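Local coordinates for Lys-gingipain W83 (Porphyromonas gingivalis, PDB 3M1H), which cleaves proteins after lysine as a secreted cysteine protease and possible virulence factor, the present chain being its K3 adhesin domain, a calcium-binding beta jelly roll, at residues A[20-25]-A[64-69]. Sequence-based numbering, arbitrary orientation.
Sequences TIDADG and PDNYLV. Unlike the reference sequence in segment 20-25: Asp24 (reference His). With CA (calcium ion), chain E.
A calcium site joins two antiparallel strands at the margin of one sheet of the jelly roll: the outermost strand 19-22 gives way to a metal-binding turn, and strand 65-69 beside it supplies Asn66. The metal takes Asp22 OD1 at 2.3 Å and Asn66 OD1 at 2.4 Å from two side chains that run side by side off one face of the sheet, carboxylate and amide planes 71° apart. Asp24, where the reference sequence has histidine, binds through both oxygens, unevenly: OD1 lies 2.4 Å from the calcium and OD2 2.8 Å. Its CG sits between its own backbone N and carbonyl carbon (chi1 60°), which also brings OD1 within 2.8 Å of Asp65 N, a hydrogen bond arriving from above the carboxylate plane. A water, Asp26 and the carbonyl of Asn28 complete the shell. Asn66 ND2 is hydrogen-bonded to Ser52 OG and Asp22 OD2 to Gly27 N, which probably helps to set how the amide and carboxylate are turned.

Next to the site along the strands, Ile21 and Tyr67 form a hydrogen-bonded antiparallel pair, both bonds nearly straight; past them, Ala23 N reaches Asp65 O only weakly. On the face away from the calcium, Ile21 CB packs 3.8 Å from Tyr67 CB and Ile21 CD1 reaches Val69 CG2, while Ala23 CB, from the turn, meets the edge of the Tyr67 ring at CE2. Asp65 OD1 makes a salt bridge to Arg158 NE on strand 154-160, which flanks 65-69 on its other side. With Asp24 OD1 and Asn66 OD1 just 3.0 Å apart, the calcium charge probably offsets the repulsion among clustered oxygens, tying the turn to the sheet.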
loop_
_atom_site.group_PDB
_atom_site.type_symbol
_atom_site.label_atom_id
_atom_site.label_comp_id
_atom_site.label_asym_id
_atom_site.label_seq_id
_atom_site.Cartn_x
_atom_site.Cartn_y
_atom_site.Cartn_z
ATOM N N THR A 20 8.241 7.546 1.341
ATOM C CA THR A 20 7.356 7.163 2.431
ATOM C C THR A 20 7.048 8.403 3.267
ATOM O O THR A 20 7.902 9.253 3.499
ATOM C CB THR A 20 7.960 6.030 3.320
ATOM O OG1 THR A 20 9.229 6.428 3.873
ATOM C CG2 THR A 20 8.129 4.677 2.550
ATOM N N ILE A 21 5.805 8.466 3.745
ATOM C CA ILE A 21 5.401 9.517 4.687
ATOM C C ILE A 21 4.815 8.832 5.929
ATOM O O ILE A 21 3.838 8.086 5.831
ATOM C CB ILE A 21 4.370 10.490 4.100
ATOM C CG1 ILE A 21 4.879 11.136 2.815
ATOM C CG2 ILE A 21 4.093 11.586 5.135
ATOM C CD1 ILE A 21 3.809 11.944 2.098
ATOM N N ASP A 22 5.455 9.043 7.081
ATOM C CA ASP A 22 4.953 8.533 8.370
ATOM C C ASP A 22 4.097 9.618 9.032
ATOM O O ASP A 22 4.583 10.376 9.893
ATOM C CB ASP A 22 6.120 8.136 9.270
ATOM C CG ASP A 22 5.677 7.558 10.575
ATOM O OD1 ASP A 22 4.465 7.197 10.743
ATOM O OD2 ASP A 22 6.566 7.483 11.459
ATOM N N ALA A 23 2.845 9.747 8.597
ATOM C CA ALA A 23 2.019 10.872 9.083
ATOM C C ALA A 23 1.598 10.739 10.528
ATOM O O ALA A 23 1.508 11.757 11.226
ATOM C CB ALA A 23 0.815 11.173 8.167
ATOM N N ASP A 24 1.400 9.524 11.023
ATOM C CA ASP A 24 1.068 9.361 12.443
ATOM C C ASP A 24 2.278 9.505 13.388
ATOM O O ASP A 24 2.118 9.761 14.601
ATOM C CB ASP A 24 0.419 8.002 12.660
ATOM C CG ASP A 24 1.341 6.890 12.255
ATOM O OD1 ASP A 24 1.388 6.638 10.994
ATOM O OD2 ASP A 24 2.033 6.303 13.115
ATOM N N GLY A 25 3.485 9.328 12.872
ATOM C CA GLY A 25 4.709 9.605 13.610
ATOM C C GLY A 25 5.268 8.502 14.470
ATOM O O GLY A 25 6.187 8.745 15.271
ATOM N N PRO A 64 -1.843 3.275 12.047
ATOM C CA PRO A 64 -1.106 3.820 10.907
ATOM C C PRO A 64 -1.802 4.993 10.235
ATOM O O PRO A 64 -3.045 5.047 10.129
ATOM C CB PRO A 64 -0.988 2.601 9.962
ATOM C CG PRO A 64 -2.195 1.741 10.324
ATOM C CD PRO A 64 -2.287 1.887 11.821
ATOM N N ASP A 65 -0.979 5.936 9.782
ATOM C CA ASP A 65 -1.355 6.886 8.754
ATOM C C ASP A 65 -0.096 7.001 7.910
ATOM O O ASP A 65 0.693 7.936 8.045
ATOM C CB ASP A 65 -1.831 8.241 9.325
ATOM C CG ASP A 65 -2.408 9.164 8.254
ATOM O OD1 ASP A 65 -2.391 8.825 7.050
ATOM O OD2 ASP A 65 -2.895 10.257 8.568
ATOM N N ASN A 66 0.086 5.981 7.074
ATOM C CA ASN A 66 1.315 5.779 6.313
ATOM C C ASN A 66 1.051 5.956 4.835
ATOM O O ASN A 66 0.178 5.307 4.273
ATOM C CB ASN A 66 1.845 4.367 6.532
ATOM C CG ASN A 66 2.200 4.052 7.962
ATOM O OD1 ASN A 66 2.427 4.950 8.795
ATOM N ND2 ASN A 66 2.261 2.755 8.266
ATOM N N TYR A 67 1.847 6.799 4.185
ATOM C CA TYR A 67 1.783 6.974 2.716
ATOM C C TYR A 67 2.996 6.385 2.041
ATOM O O TYR A 67 4.112 6.414 2.568
ATOM C CB TYR A 67 1.712 8.442 2.289
ATOM C CG TYR A 67 0.586 9.267 2.874
ATOM C CD1 TYR A 67 -0.390 9.788 2.051
ATOM C CD2 TYR A 67 0.533 9.604 4.234
ATOM C CE1 TYR A 67 -1.416 10.610 2.554
ATOM C CE2 TYR A 67 -0.504 10.420 4.742
ATOM C CZ TYR A 67 -1.469 10.910 3.888
ATOM O OH TYR A 67 -2.506 11.735 4.320
ATOM N N LEU A 68 2.722 5.869 0.854
ATOM C CA LEU A 68 3.743 5.435 -0.120
ATOM C C LEU A 68 3.469 6.208 -1.395
ATOM O O LEU A 68 2.413 6.046 -1.989
ATOM C CB LEU A 68 3.655 3.930 -0.349
ATOM C CG LEU A 68 4.623 3.363 -1.400
ATOM C CD1 LEU A 68 6.072 3.475 -0.926
ATOM C CD2 LEU A 68 4.273 1.893 -1.719
ATOM N N VAL A 69 4.423 7.057 -1.794
ATOM C CA VAL A 69 4.253 8.012 -2.891
ATOM C C VAL A 69 5.196 7.654 -4.050
ATOM O O VAL A 69 6.366 7.339 -3.841
ATOM C CB VAL A 69 4.478 9.457 -2.414
ATOM C CG1 VAL A 69 4.058 10.430 -3.545
ATOM C CG2 VAL A 69 3.686 9.746 -1.102
HETATM CA CA CA E . 3.343 5.200 10.947
HETATM O O HOH W 1 2.175 3.260 11.659
#